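Oxidoreductase (Listeria innocua, PDB 3E18) binds NAD and is probably an NAD-dependent dehydrogenase of the GFO/IDH/MocA family, although its substrate is not known. Local coordinates at residues V9-G14 and I71-D76; D67-A72 and K90-E95; Q123-D128 and L175-H180. One frame throughout, in Å; residues are numbered along the deposited sequence.

Overall arrangement
From the N terminus, contact 1 closes a loop of 56 residues, bringing the end of strand 6-11 and the turn after it against the end of strand 68-71 and the loop that follows. Contact 2 opens before contact 1 has closed, so the two overlap, sharing Ile71 and Ala72; its shorter loop, through helix 78-87, pairs strands 68-71 and 91-95. Together they join three neighbouring strands of one parallel sheet. Contact 3 comes later in the chain, in series and nested in neither, its centre about 17 Å from that of contact 1. It ties the loop after strand 119-122, the sheet's last strand, to helix 173-188 of the C-terminal part. All three meet NAD, which extends from contact 1 to contact 3.

Contact 1 of 3, residues V9-G14 and I71-D76; sequences VIVGYG and IATPND. With NAD (nicotinamide-adenine-dinucleotide), chain E.
Val11 O receives the amide of Ala72 at 2.8 Å from Ala72 N, a nearly straight bond that closes the parallel pairing of Val11 with Ile71 just where both strands run out. Val11, beta-branched and so suited to an extended strand, sets its CG1 4.0 Å from NAD C2A. The carbonyl of Ala72 then turns to a water 2.7 Å from Ala72 O. That water accepts from the Gly14 amide and also lies 2.8 Å from NAD O2N, bridging turn, loop and pyrophosphate. Glycine suits both turn positions. Gly12, at phi 106°, lies so close to Ala72 O and Thr73 CG2 that a side chain would not fit, while Gly14 CA comes within 3.2 Å of NAD O5B. Both fit the GxGxxG pattern of a Rossmann dinucleotide site. In Thr73, chi1 of 62° turns OG1 to Ser77 OG, its bonding partner, and leaves CG2 to face the adenine, 3.5 Å from NAD C4A, while also touching Val11 O. Farther along, Asn75 OD1 meets the nicotinamide ribose, 2.7 Å from NAD O3D. Strand 6-11 lies between strands 30-36 and 68-71, and Ile71 packs on helix 78-87 while Tyr13 reaches helix 15-25.

Contact 2 of 3, residues D67-A72 and K90-E95; sequences DAVLIA and KHVVCE. With NAD (nicotinamide-adenine-dinucleotide), chain E.
Leu70 and Val93, neighbours on one face of the sheet, touch through Leu70 CD2 and Val93 CG1 at 3.6 Å. Leu70 sends CG anti to its amide nitrogen (chi1 -179°), and its end swings over to the adjoining strand. On the other face, Val69 and Val92 lie side by side and point the same way, with Val69 CG2 and Val92 CG2 4.0 Å apart. Ile71 reaches back to Val92, with Ile71 CD1 3.7 Å from Val92 CG1, one place before its own partner Cys94, whose SG lies more loosely, 4.3 Å from Ile71 CB. Beta-branched valine and isoleucine suit these extended, buried positions, filling the space between sheet and helix.

Behind the side chains, five backbone bonds hold the strands, which run parallel, their directions 16° apart. The pairing starts at His91 N and Asp67 O, 3.1 Å apart; the shortest of the five puts Ile71 N 2.7 Å from Val93 O. It ends with Glu95 N on Ile71 O at 3.0 Å. His91 O, Val69 O and Val93 O each also receive a CA-H from the opposite strand.

Farther out, helix 78-87, which links the two strands in a beta-alpha-beta crossover, packs on the face of Val69, Val92 and Ile71, while Phe307 and Phe311 of helix 307-315 meet Val93. At the strand origin, Asp67 bonds to the amide of Gln7, and His91 ND1 to that of His118.

The strand end carries the chemistry. Glu95 OE2 is held by His20 and His122. Glu95 OE1, which also bonds to a residue next to the segments, accepts from the cofactor's carboxamide, 2.9 Å from NAD N7N. A carboxylate so anchored would help, with Asn124, to hold the carboxamide in one rotation.

Contact 3 of 3, residues Q123-D128 and L175-H180; sequences QNRRWD and LDWGVH. With NAD (nicotinamide-adenine-dinucleotide), chain E; GOL (glycerol), chain G.
The guanidinium of Arg125 has one face on Trp177, whose CH2 sits 3.4 Å above the plane, over its centre, the planes 37° apart. At its edge lie Asp128 OD2, in a salt bridge 2.8 Å from Arg125 NH1, and the glycerol, with GOL O1 3.1 Å from Arg125 NE. One face of the indole carries His180 CD2 and GOL C1, both offset toward its rim. The arginine's aliphatic part serves His180: Arg125 CD stands 3.6 Å over the centroid of the His180 ring, a CH-pi contact 12° off the normal. The extended chain lets one arginine press methylene on imidazole and lay its guanidinium against the rim of the indole. At the imidazole edge, a water lies 2.6 Å from His180 ND1 and also binds Gln123 OE1 and the amide of Arg125, tying the segments together; the carboxamide carbon of NAD lies there too.

Asn124 meets that carboxamide with both amide ends, Asn124 OD1 accepting at 3.0 Å from NAD N7N and Asn124 ND2 giving to NAD O7N at 3.3 Å. An asparagine suits this reciprocal pairing. The glycerol, probably from the crystallisation liquor, also bonds to Asp176 OD1, 2.8 Å from GOL O3. Asp176 forms a salt bridge with Lys96, and Lys96, Asp176 and His180 resemble the lysine-aspartate-histidine set of relatives such as inositol dehydrogenase, consistent with a substrate pocket beside the nicotinamide.

Contact 1 of 3, residues V9-G14 and I71-D76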
loop_
_atom_site.group_PDB
_atom_site.type_symbol
_atom_site.label_atom_id
_atom_site.label_comp_id
_atom_site.label_asym_id
_atom_site.label_seq_id
_atom_site.Cartn_x
_atom_site.Cartn_y
_atom_site.Cartn_z
ATOM N N VAL A 9 -20.523 30.862 21.477
ATOM C CA VAL A 9 -19.534 31.852 21.040
ATOM C C VAL A 9 -18.402 31.170 20.268
ATOM O O VAL A 9 -17.874 30.136 20.697
ATOM C CB VAL A 9 -19.000 32.719 22.216
ATOM C CG1 VAL A 9 -17.781 33.555 21.800
ATOM C CG2 VAL A 9 -20.122 33.624 22.761
ATOM N N ILE A 10 -18.063 31.747 19.115
ATOM C CA ILE A 10 -16.954 31.293 18.281
ATOM C C ILE A 10 -15.651 31.880 18.808
ATOM O O ILE A 10 -15.495 33.102 18.883
ATOM C CB ILE A 10 -17.154 31.708 16.783
ATOM C CG1 ILE A 10 -18.464 31.143 16.210
ATOM C CG2 ILE A 10 -15.930 31.350 15.915
ATOM C CD1 ILE A 10 -18.587 29.655 16.226
ATOM N N VAL A 11 -14.726 30.999 19.193
ATOM C CA VAL A 11 -13.396 31.399 19.670
ATOM C C VAL A 11 -12.351 30.972 18.639
ATOM O O VAL A 11 -12.036 29.785 18.495
ATOM C CB VAL A 11 -13.056 30.761 21.040
ATOM C CG1 VAL A 11 -11.729 31.279 21.554
ATOM C CG2 VAL A 11 -14.168 31.038 22.047
ATOM N N GLY A 12 -11.810 31.950 17.928
ATOM C CA GLY A 12 -10.919 31.676 16.818
ATOM C C GLY A 12 -11.684 31.945 15.540
ATOM O O GLY A 12 -12.347 31.059 15.006
ATOM N N TYR A 13 -11.602 33.176 15.050
ATOM C CA TYR A 13 -12.329 33.543 13.847
ATOM C C TYR A 13 -11.435 33.454 12.602
ATOM O O TYR A 13 -11.201 34.440 11.893
ATOM C CB TYR A 13 -12.958 34.928 14.010
ATOM C CG TYR A 13 -14.007 35.242 12.973
ATOM C CD1 TYR A 13 -15.244 34.611 12.995
ATOM C CD2 TYR A 13 -13.758 36.185 11.969
ATOM C CE1 TYR A 13 -16.211 34.899 12.037
ATOM C CE2 TYR A 13 -14.707 36.468 11.005
ATOM C CZ TYR A 13 -15.930 35.835 11.048
ATOM O OH TYR A 13 -16.868 36.129 10.086
ATOM N N GLY A 14 -10.933 32.256 12.337
ATOM C CA GLY A 14 -10.105 32.038 11.159
ATOM C C GLY A 14 -10.912 31.331 10.095
ATOM O O GLY A 14 -12.132 31.486 10.040
ATOM N N ILE A 71 -14.256 26.106 19.907
ATOM C CA ILE A 71 -12.814 26.399 19.818
ATOM C C ILE A 71 -12.242 26.050 18.451
ATOM O O ILE A 71 -12.116 24.886 18.091
ATOM C CB ILE A 71 -12.013 25.733 20.964
ATOM C CG1 ILE A 71 -12.487 26.316 22.297
ATOM C CG2 ILE A 71 -10.490 25.974 20.834
ATOM C CD1 ILE A 71 -12.288 25.395 23.433
ATOM N N ALA A 72 -11.911 27.084 17.687
ATOM C CA ALA A 72 -11.332 26.885 16.366
ATOM C C ALA A 72 -10.020 27.665 16.223
ATOM O O ALA A 72 -9.793 28.390 15.241
ATOM C CB ALA A 72 -12.332 27.279 15.289
ATOM N N THR A 73 -9.156 27.503 17.217
ATOM C CA THR A 73 -7.829 28.121 17.241
ATOM C C THR A 73 -6.794 27.066 16.805
ATOM O O THR A 73 -7.150 25.890 16.691
ATOM C CB THR A 73 -7.506 28.630 18.653
ATOM O OG1 THR A 73 -7.474 27.516 19.558
ATOM C CG2 THR A 73 -8.538 29.635 19.117
ATOM N N PRO A 74 -5.526 27.472 16.532
ATOM C CA PRO A 74 -4.476 26.464 16.300
ATOM C C PRO A 74 -4.352 25.416 17.420
ATOM O O PRO A 74 -4.762 25.652 18.555
ATOM C CB PRO A 74 -3.204 27.302 16.172
ATOM C CG PRO A 74 -3.686 28.609 15.625
ATOM C CD PRO A 74 -5.006 28.842 16.324
ATOM N N ASN A 75 -3.796 24.263 17.086
ATOM C CA ASN A 75 -3.916 23.072 17.932
ATOM C C ASN A 75 -3.331 23.158 19.335
ATOM O O ASN A 75 -3.827 22.497 20.250
ATOM C CB ASN A 75 -3.325 21.864 17.209
ATOM C CG ASN A 75 -4.092 21.506 15.971
ATOM O OD1 ASN A 75 -5.280 21.834 15.847
ATOM N ND2 ASN A 75 -3.429 20.821 15.035
ATOM N N ASP A 76 -2.281 23.961 19.491
ATOM C CA ASP A 76 -1.572 24.070 20.765
ATOM C C ASP A 76 -2.360 24.814 21.839
ATOM O O ASP A 76 -2.100 24.641 23.028
ATOM C CB ASP A 76 -0.170 24.684 20.572
ATOM C CG ASP A 76 -0.208 26.097 19.999
ATOM O OD1 ASP A 76 -0.819 26.315 18.925
ATOM O OD2 ASP A 76 0.402 26.994 20.617
HETATM P PA NAD E . -6.651 29.772 11.099
HETATM O O1A NAD E . -7.265 30.071 9.785
HETATM O O2A NAD E . -5.226 30.136 11.197
HETATM O O5B NAD E . -7.495 30.476 12.271
HETATM C C5B NAD E . -7.199 30.338 13.642
HETATM C C4B NAD E . -7.696 31.600 14.338
HETATM O O4B NAD E . -7.555 31.492 15.743
HETATM C C3B NAD E . -6.892 32.821 13.900
HETATM O O3B NAD E . -7.780 33.820 13.458
HETATM C C2B NAD E . -6.168 33.253 15.158
HETATM O O2B NAD E . -5.998 34.650 15.238
HETATM C C1B NAD E . -7.070 32.716 16.254
HETATM N N9A NAD E . -6.374 32.483 17.528
HETATM C C8A NAD E . -5.092 32.023 17.715
HETATM N N7A NAD E . -4.855 31.940 19.046
HETATM C C5A NAD E . -5.967 32.345 19.703
HETATM C C6A NAD E . -6.265 32.469 21.056
HETATM N N6A NAD E . -5.416 31.983 21.960
HETATM N N1A NAD E . -7.518 32.925 21.437
HETATM C C2A NAD E . -8.465 33.262 20.489
HETATM N N3A NAD E . -8.159 33.138 19.149
HETATM C C4A NAD E . -6.931 32.690 18.762
HETATM O O3 NAD E . -6.831 28.193 11.413
HETATM P PN NAD E . -7.977 27.266 10.804
HETATM O O1N NAD E . -7.510 26.671 9.524
HETATM O O2N NAD E . -9.293 27.939 10.880
HETATM O O5D NAD E . -7.979 26.030 11.876
HETATM C C5D NAD E . -8.265 26.204 13.247
HETATM C C4D NAD E . -8.649 24.845 13.873
HETATM O O4D NAD E . -9.656 24.224 13.094
HETATM C C3D NAD E . -7.497 23.857 13.916
HETATM O O3D NAD E . -7.627 23.037 15.069
HETATM C C2D NAD E . -7.693 22.976 12.699
HETATM O O2D NAD E . -7.205 21.679 12.951
HETATM C C1D NAD E . -9.210 22.976 12.567
HETATM N N1N NAD E . -9.739 22.738 11.197
HETATM C C2N NAD E . -10.623 21.706 11.053
HETATM C C3N NAD E . -11.190 21.391 9.823
HETATM C C7N NAD E . -12.318 20.406 9.784
HETATM O O7N NAD E . -12.759 19.926 8.542
HETATM N N7N NAD E . -12.899 20.005 10.918
HETATM C C4N NAD E . -10.873 22.175 8.705
HETATM C C5N NAD E . -9.983 23.242 8.853
HETATM C C6N NAD E . -9.428 23.520 10.108
HETATM O O HOH W 1 -10.707 29.378 12.845
#

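Contact 2 of 3, residues D67-A72 and K90-E95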
loop_
_atom_site.group_PDB
_atom_site.type_symbol
_atom_site.label_atom_id
_atom_site.label_comp_id
_atom_site.label_asym_id
_atom_site.label_seq_id
_atom_site.Cartn_x
_atom_site.Cartn_y
_atom_site.Cartn_z
ATOM N N ASP A 67 -23.839 29.845 26.650
ATOM C CA ASP A 67 -24.001 28.468 27.102
ATOM C C ASP A 67 -22.842 27.571 26.688
ATOM O O ASP A 67 -22.545 26.595 27.359
ATOM C CB ASP A 67 -25.299 27.896 26.548
ATOM C CG ASP A 67 -26.498 28.730 26.933
ATOM O OD1 ASP A 67 -26.645 29.018 28.138
ATOM O OD2 ASP A 67 -27.274 29.114 26.034
ATOM N N ALA A 68 -22.212 27.900 25.563
ATOM C CA ALA A 68 -21.208 27.016 24.959
ATOM C C ALA A 68 -20.197 27.805 24.153
ATOM O O ALA A 68 -20.485 28.915 23.693
ATOM C CB ALA A 68 -21.888 25.954 24.093
ATOM N N VAL A 69 -18.989 27.255 24.024
ATOM C CA VAL A 69 -17.993 27.842 23.133
ATOM C C VAL A 69 -17.546 26.851 22.068
ATOM O O VAL A 69 -17.493 25.637 22.291
ATOM C CB VAL A 69 -16.752 28.449 23.877
ATOM C CG1 VAL A 69 -17.181 29.481 24.925
ATOM C CG2 VAL A 69 -15.888 27.362 24.494
ATOM N N LEU A 70 -17.263 27.390 20.892
ATOM C CA LEU A 70 -16.637 26.636 19.820
ATOM C C LEU A 70 -15.173 27.063 19.759
ATOM O O LEU A 70 -14.884 28.242 19.561
ATOM C CB LEU A 70 -17.358 26.915 18.487
ATOM C CG LEU A 70 -16.935 26.248 17.157
ATOM C CD1 LEU A 70 -15.872 27.060 16.462
ATOM C CD2 LEU A 70 -16.423 24.823 17.349
ATOM N N ILE A 71 -14.256 26.106 19.907
ATOM C CA ILE A 71 -12.814 26.399 19.818
ATOM C C ILE A 71 -12.242 26.050 18.451
ATOM O O ILE A 71 -12.116 24.886 18.091
ATOM C CB ILE A 71 -12.013 25.733 20.964
ATOM C CG1 ILE A 71 -12.487 26.316 22.297
ATOM C CG2 ILE A 71 -10.490 25.974 20.834
ATOM C CD1 ILE A 71 -12.288 25.395 23.433
ATOM N N ALA A 72 -11.911 27.084 17.687
ATOM C CA ALA A 72 -11.332 26.885 16.366
ATOM C C ALA A 72 -10.020 27.665 16.223
ATOM O O ALA A 72 -9.793 28.390 15.241
ATOM C CB ALA A 72 -12.332 27.279 15.289
ATOM N N LYS A 90 -19.223 26.464 30.850
ATOM C CA LYS A 90 -19.607 26.469 29.443
ATOM C C LYS A 90 -19.346 25.089 28.855
ATOM O O LYS A 90 -18.300 24.488 29.120
ATOM C CB LYS A 90 -18.767 27.494 28.674
ATOM C CG LYS A 90 -19.329 28.908 28.550
ATOM C CD LYS A 90 -19.872 29.489 29.837
ATOM C CE LYS A 90 -19.980 30.997 29.763
ATOM N NZ LYS A 90 -21.023 31.504 30.699
ATOM N N HIS A 91 -20.301 24.594 28.069
ATOM C CA HIS A 91 -20.090 23.420 27.226
ATOM C C HIS A 91 -19.099 23.787 26.115
ATOM O O HIS A 91 -18.920 24.971 25.780
ATOM C CB HIS A 91 -21.407 22.931 26.610
ATOM C CG HIS A 91 -22.490 22.642 27.610
ATOM N ND1 HIS A 91 -22.492 21.515 28.408
ATOM C CD2 HIS A 91 -23.623 23.317 27.916
ATOM C CE1 HIS A 91 -23.575 21.517 29.170
ATOM N NE2 HIS A 91 -24.275 22.602 28.893
ATOM N N VAL A 92 -18.441 22.780 25.542
ATOM C CA VAL A 92 -17.358 23.041 24.586
ATOM C C VAL A 92 -17.465 22.171 23.350
ATOM O O VAL A 92 -17.619 20.951 23.456
ATOM C CB VAL A 92 -15.956 22.808 25.233
ATOM C CG1 VAL A 92 -14.848 22.876 24.195
ATOM C CG2 VAL A 92 -15.692 23.802 26.348
ATOM N N VAL A 93 -17.400 22.811 22.182
ATOM C CA VAL A 93 -17.103 22.105 20.947
ATOM C C VAL A 93 -15.676 22.495 20.554
ATOM O O VAL A 93 -15.335 23.680 20.478
ATOM C CB VAL A 93 -18.099 22.415 19.781
ATOM C CG1 VAL A 93 -17.704 21.624 18.516
ATOM C CG2 VAL A 93 -19.524 22.059 20.164
ATOM N N CYS A 94 -14.843 21.487 20.322
ATOM C CA CYS A 94 -13.461 21.726 19.962
ATOM C C CYS A 94 -13.133 21.118 18.603
ATOM O O CYS A 94 -13.417 19.958 18.340
ATOM C CB CYS A 94 -12.532 21.166 21.031
ATOM S SG CYS A 94 -10.807 21.588 20.821
ATOM N N GLU A 95 -12.524 21.922 17.741
ATOM C CA GLU A 95 -12.002 21.423 16.482
ATOM C C GLU A 95 -10.941 20.326 16.612
ATOM O O GLU A 95 -10.218 20.260 17.603
ATOM C CB GLU A 95 -11.447 22.571 15.651
ATOM C CG GLU A 95 -12.470 23.156 14.695
ATOM C CD GLU A 95 -13.007 22.136 13.673
ATOM O OE1 GLU A 95 -12.497 20.996 13.570
ATOM O OE2 GLU A 95 -13.972 22.478 12.975
HETATM P PA NAD E . -6.651 29.772 11.099
HETATM O O1A NAD E . -7.265 30.071 9.785
HETATM O O2A NAD E . -5.226 30.136 11.197
HETATM O O5B NAD E . -7.495 30.476 12.271
HETATM C C5B NAD E . -7.199 30.338 13.642
HETATM C C4B NAD E . -7.696 31.600 14.338
HETATM O O4B NAD E . -7.555 31.492 15.743
HETATM C C3B NAD E . -6.892 32.821 13.900
HETATM O O3B NAD E . -7.780 33.820 13.458
HETATM C C2B NAD E . -6.168 33.253 15.158
HETATM O O2B NAD E . -5.998 34.650 15.238
HETATM C C1B NAD E . -7.070 32.716 16.254
HETATM N N9A NAD E . -6.374 32.483 17.528
HETATM C C8A NAD E . -5.092 32.023 17.715
HETATM N N7A NAD E . -4.855 31.940 19.046
HETATM C C5A NAD E . -5.967 32.345 19.703
HETATM C C6A NAD E . -6.265 32.469 21.056
HETATM N N6A NAD E . -5.416 31.983 21.960
HETATM N N1A NAD E . -7.518 32.925 21.437
HETATM C C2A NAD E . -8.465 33.262 20.489
HETATM N N3A NAD E . -8.159 33.138 19.149
HETATM C C4A NAD E . -6.931 32.690 18.762
HETATM O O3 NAD E . -6.831 28.193 11.413
HETATM P PN NAD E . -7.977 27.266 10.804
HETATM O O1N NAD E . -7.510 26.671 9.524
HETATM O O2N NAD E . -9.293 27.939 10.880
HETATM O O5D NAD E . -7.979 26.030 11.876
HETATM C C5D NAD E . -8.265 26.204 13.247
HETATM C C4D NAD E . -8.649 24.845 13.873
HETATM O O4D NAD E . -9.656 24.224 13.094
HETATM C C3D NAD E . -7.497 23.857 13.916
HETATM O O3D NAD E . -7.627 23.037 15.069
HETATM C C2D NAD E . -7.693 22.976 12.699
HETATM O O2D NAD E . -7.205 21.679 12.951
HETATM C C1D NAD E . -9.210 22.976 12.567
HETATM N N1N NAD E . -9.739 22.738 11.197
HETATM C C2N NAD E . -10.623 21.706 11.053
HETATM C C3N NAD E . -11.190 21.391 9.823
HETATM C C7N NAD E . -12.318 20.406 9.784
HETATM O O7N NAD E . -12.759 19.926 8.542
HETATM N N7N NAD E . -12.899 20.005 10.918
HETATM C C4N NAD E . -10.873 22.175 8.705
HETATM C C5N NAD E . -9.983 23.242 8.853
HETATM C C6N NAD E . -9.428 23.520 10.108
#

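Contact 3 of 3, residues Q123-D128 and L175-H180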
loop_
_atom_site.group_PDB
_atom_site.type_symbol
_atom_site.label_atom_id
_atom_site.label_comp_id
_atom_site.label_asym_id
_atom_site.label_seq_id
_atom_site.Cartn_x
_atom_site.Cartn_y
_atom_site.Cartn_z
ATOM N N GLN A 123 -15.721 16.009 14.849
ATOM C CA GLN A 123 -15.325 15.046 13.826
ATOM C C GLN A 123 -16.339 15.061 12.683
ATOM O O GLN A 123 -17.073 14.117 12.474
ATOM C CB GLN A 123 -15.110 13.647 14.451
ATOM C CG GLN A 123 -14.016 13.615 15.561
ATOM C CD GLN A 123 -12.579 13.871 15.081
ATOM O OE1 GLN A 123 -12.281 13.904 13.879
ATOM N NE2 GLN A 123 -11.684 14.052 16.031
ATOM N N ASN A 124 -16.354 16.164 11.921
ATOM C CA ASN A 124 -17.369 16.384 10.903
ATOM C C ASN A 124 -17.273 15.411 9.723
ATOM O O ASN A 124 -18.254 15.194 9.018
ATOM C CB ASN A 124 -17.291 17.834 10.373
ATOM C CG ASN A 124 -15.917 18.190 9.845
ATOM O OD1 ASN A 124 -14.915 17.865 10.460
ATOM N ND2 ASN A 124 -15.867 18.886 8.704
ATOM N N ARG A 125 -16.105 14.804 9.510
ATOM C CA ARG A 125 -15.940 13.929 8.335
ATOM C C ARG A 125 -16.519 12.527 8.506
ATOM O O ARG A 125 -16.512 11.721 7.568
ATOM C CB ARG A 125 -14.499 13.953 7.818
ATOM C CG ARG A 125 -14.154 15.338 7.243
ATOM C CD ARG A 125 -13.000 15.299 6.274
ATOM N NE ARG A 125 -12.786 16.593 5.631
ATOM C CZ ARG A 125 -13.252 16.952 4.433
ATOM N NH1 ARG A 125 -13.981 16.120 3.692
ATOM N NH2 ARG A 125 -12.964 18.155 3.964
ATOM N N ARG A 126 -17.058 12.244 9.690
ATOM C CA ARG A 126 -17.873 11.046 9.887
ATOM C C ARG A 126 -19.163 11.121 9.070
ATOM O O ARG A 126 -19.762 10.101 8.772
ATOM C CB ARG A 126 -18.229 10.867 11.350
ATOM C CG ARG A 126 -17.081 10.504 12.224
ATOM C CD ARG A 126 -17.592 10.157 13.596
ATOM N NE ARG A 126 -16.500 10.027 14.543
ATOM C CZ ARG A 126 -16.631 9.458 15.738
ATOM N NH1 ARG A 126 -17.813 9.021 16.119
ATOM N NH2 ARG A 126 -15.600 9.379 16.570
ATOM N N TRP A 127 -19.555 12.334 8.686
ATOM C CA TRP A 127 -20.740 12.562 7.861
ATOM C C TRP A 127 -20.422 12.622 6.351
ATOM O O TRP A 127 -21.322 12.818 5.537
ATOM C CB TRP A 127 -21.457 13.847 8.317
ATOM C CG TRP A 127 -22.284 13.699 9.592
ATOM C CD1 TRP A 127 -23.638 13.512 9.671
ATOM C CD2 TRP A 127 -21.807 13.727 10.950
ATOM N NE1 TRP A 127 -24.037 13.429 10.987
ATOM C CE2 TRP A 127 -22.938 13.563 11.795
ATOM C CE3 TRP A 127 -20.539 13.887 11.537
ATOM C CZ2 TRP A 127 -22.839 13.537 13.197
ATOM C CZ3 TRP A 127 -20.439 13.866 12.948
ATOM C CH2 TRP A 127 -21.588 13.694 13.756
ATOM N N ASP A 128 -19.152 12.455 5.987
ATOM C CA ASP A 128 -18.732 12.481 4.578
ATOM C C ASP A 128 -19.442 11.384 3.779
ATOM O O ASP A 128 -19.511 10.236 4.216
ATOM C CB ASP A 128 -17.213 12.330 4.454
ATOM C CG ASP A 128 -16.467 13.659 4.509
ATOM O OD1 ASP A 128 -17.093 14.716 4.759
ATOM O OD2 ASP A 128 -15.230 13.646 4.294
ATOM N N LEU A 175 -1.679 15.157 11.864
ATOM C CA LEU A 175 -2.563 15.914 12.741
ATOM C C LEU A 175 -3.681 16.660 11.995
ATOM O O LEU A 175 -4.704 17.002 12.570
ATOM C CB LEU A 175 -1.719 16.855 13.617
ATOM C CG LEU A 175 -0.921 16.112 14.695
ATOM C CD1 LEU A 175 0.044 17.048 15.424
ATOM C CD2 LEU A 175 -1.864 15.462 15.678
ATOM N N ASP A 176 -3.490 16.885 10.704
ATOM C CA ASP A 176 -4.461 17.624 9.911
ATOM C C ASP A 176 -5.481 16.674 9.274
ATOM O O ASP A 176 -6.638 16.647 9.669
ATOM C CB ASP A 176 -3.728 18.437 8.849
ATOM C CG ASP A 176 -4.620 19.429 8.135
ATOM O OD1 ASP A 176 -5.834 19.497 8.426
ATOM O OD2 ASP A 176 -4.099 20.150 7.263
ATOM N N TRP A 177 -5.049 15.891 8.296
ATOM C CA TRP A 177 -5.949 14.980 7.608
ATOM C C TRP A 177 -5.989 13.611 8.273
ATOM O O TRP A 177 -7.017 12.936 8.273
ATOM C CB TRP A 177 -5.526 14.842 6.155
ATOM C CG TRP A 177 -6.319 15.678 5.225
ATOM C CD1 TRP A 177 -5.907 16.818 4.589
ATOM C CD2 TRP A 177 -7.674 15.455 4.816
ATOM N NE1 TRP A 177 -6.922 17.317 3.807
ATOM C CE2 TRP A 177 -8.018 16.499 3.926
ATOM C CE3 TRP A 177 -8.629 14.469 5.106
ATOM C CZ2 TRP A 177 -9.277 16.587 3.328
ATOM C CZ3 TRP A 177 -9.880 14.556 4.499
ATOM C CH2 TRP A 177 -10.190 15.610 3.627
ATOM N N GLY A 178 -4.864 13.200 8.831
ATOM C CA GLY A 178 -4.766 11.878 9.453
ATOM C C GLY A 178 -5.823 11.644 10.498
ATOM O O GLY A 178 -6.437 10.582 10.524
ATOM N N VAL A 179 -6.052 12.637 11.359
ATOM C CA VAL A 179 -7.068 12.517 12.397
ATOM C C VAL A 179 -8.462 12.238 11.807
ATOM O O VAL A 179 -9.165 11.400 12.326
ATOM C CB VAL A 179 -7.054 13.732 13.387
ATOM C CG1 VAL A 179 -7.235 15.008 12.655
ATOM C CG2 VAL A 179 -8.113 13.601 14.469
ATOM N N HIS A 180 -8.841 12.901 10.714
ATOM C CA HIS A 180 -10.117 12.586 10.038
ATOM C C HIS A 180 -10.183 11.142 9.559
ATOM O O HIS A 180 -11.188 10.457 9.771
ATOM C CB HIS A 180 -10.290 13.438 8.792
ATOM C CG HIS A 180 -10.683 14.845 9.065
ATOM N ND1 HIS A 180 -11.689 15.181 9.947
ATOM C CD2 HIS A 180 -10.245 16.007 8.522
ATOM C CE1 HIS A 180 -11.840 16.493 9.945
ATOM N NE2 HIS A 180 -10.979 17.016 9.089
HETATM P PA NAD E . -6.651 29.772 11.099
HETATM O O1A NAD E . -7.265 30.071 9.785
HETATM O O2A NAD E . -5.226 30.136 11.197
HETATM O O5B NAD E . -7.495 30.476 12.271
HETATM C C5B NAD E . -7.199 30.338 13.642
HETATM C C4B NAD E . -7.696 31.600 14.338
HETATM O O4B NAD E . -7.555 31.492 15.743
HETATM C C3B NAD E . -6.892 32.821 13.900
HETATM O O3B NAD E . -7.780 33.820 13.458
HETATM C C2B NAD E . -6.168 33.253 15.158
HETATM O O2B NAD E . -5.998 34.650 15.238
HETATM C C1B NAD E . -7.070 32.716 16.254
HETATM N N9A NAD E . -6.374 32.483 17.528
HETATM C C8A NAD E . -5.092 32.023 17.715
HETATM N N7A NAD E . -4.855 31.940 19.046
HETATM C C5A NAD E . -5.967 32.345 19.703
HETATM C C6A NAD E . -6.265 32.469 21.056
HETATM N N6A NAD E . -5.416 31.983 21.960
HETATM N N1A NAD E . -7.518 32.925 21.437
HETATM C C2A NAD E . -8.465 33.262 20.489
HETATM N N3A NAD E . -8.159 33.138 19.149
HETATM C C4A NAD E . -6.931 32.690 18.762
HETATM O O3 NAD E . -6.831 28.193 11.413
HETATM P PN NAD E . -7.977 27.266 10.804
HETATM O O1N NAD E . -7.510 26.671 9.524
HETATM O O2N NAD E . -9.293 27.939 10.880
HETATM O O5D NAD E . -7.979 26.030 11.876
HETATM C C5D NAD E . -8.265 26.204 13.247
HETATM C C4D NAD E . -8.649 24.845 13.873
HETATM O O4D NAD E . -9.656 24.224 13.094
HETATM C C3D NAD E . -7.497 23.857 13.916
HETATM O O3D NAD E . -7.627 23.037 15.069
HETATM C C2D NAD E . -7.693 22.976 12.699
HETATM O O2D NAD E . -7.205 21.679 12.951
HETATM C C1D NAD E . -9.210 22.976 12.567
HETATM N N1N NAD E . -9.739 22.738 11.197
HETATM C C2N NAD E . -10.623 21.706 11.053
HETATM C C3N NAD E . -11.190 21.391 9.823
HETATM C C7N NAD E . -12.318 20.406 9.784
HETATM O O7N NAD E . -12.759 19.926 8.542
HETATM N N7N NAD E . -12.899 20.005 10.918
HETATM C C4N NAD E . -10.873 22.175 8.705
HETATM C C5N NAD E . -9.983 23.242 8.853
HETATM C C6N NAD E . -9.428 23.520 10.108
HETATM C C1 GOL G . -10.052 19.500 5.703
HETATM O O1 GOL G . -11.079 19.007 6.542
HETATM C C2 GOL G . -8.735 19.698 6.458
HETATM O O2 GOL G . -8.864 19.381 7.835
HETATM C C3 GOL G . -8.293 21.150 6.255
HETATM O O3 GOL G . -7.135 21.470 7.001
HETATM O O HOH W 2 -13.683 14.075 11.142
#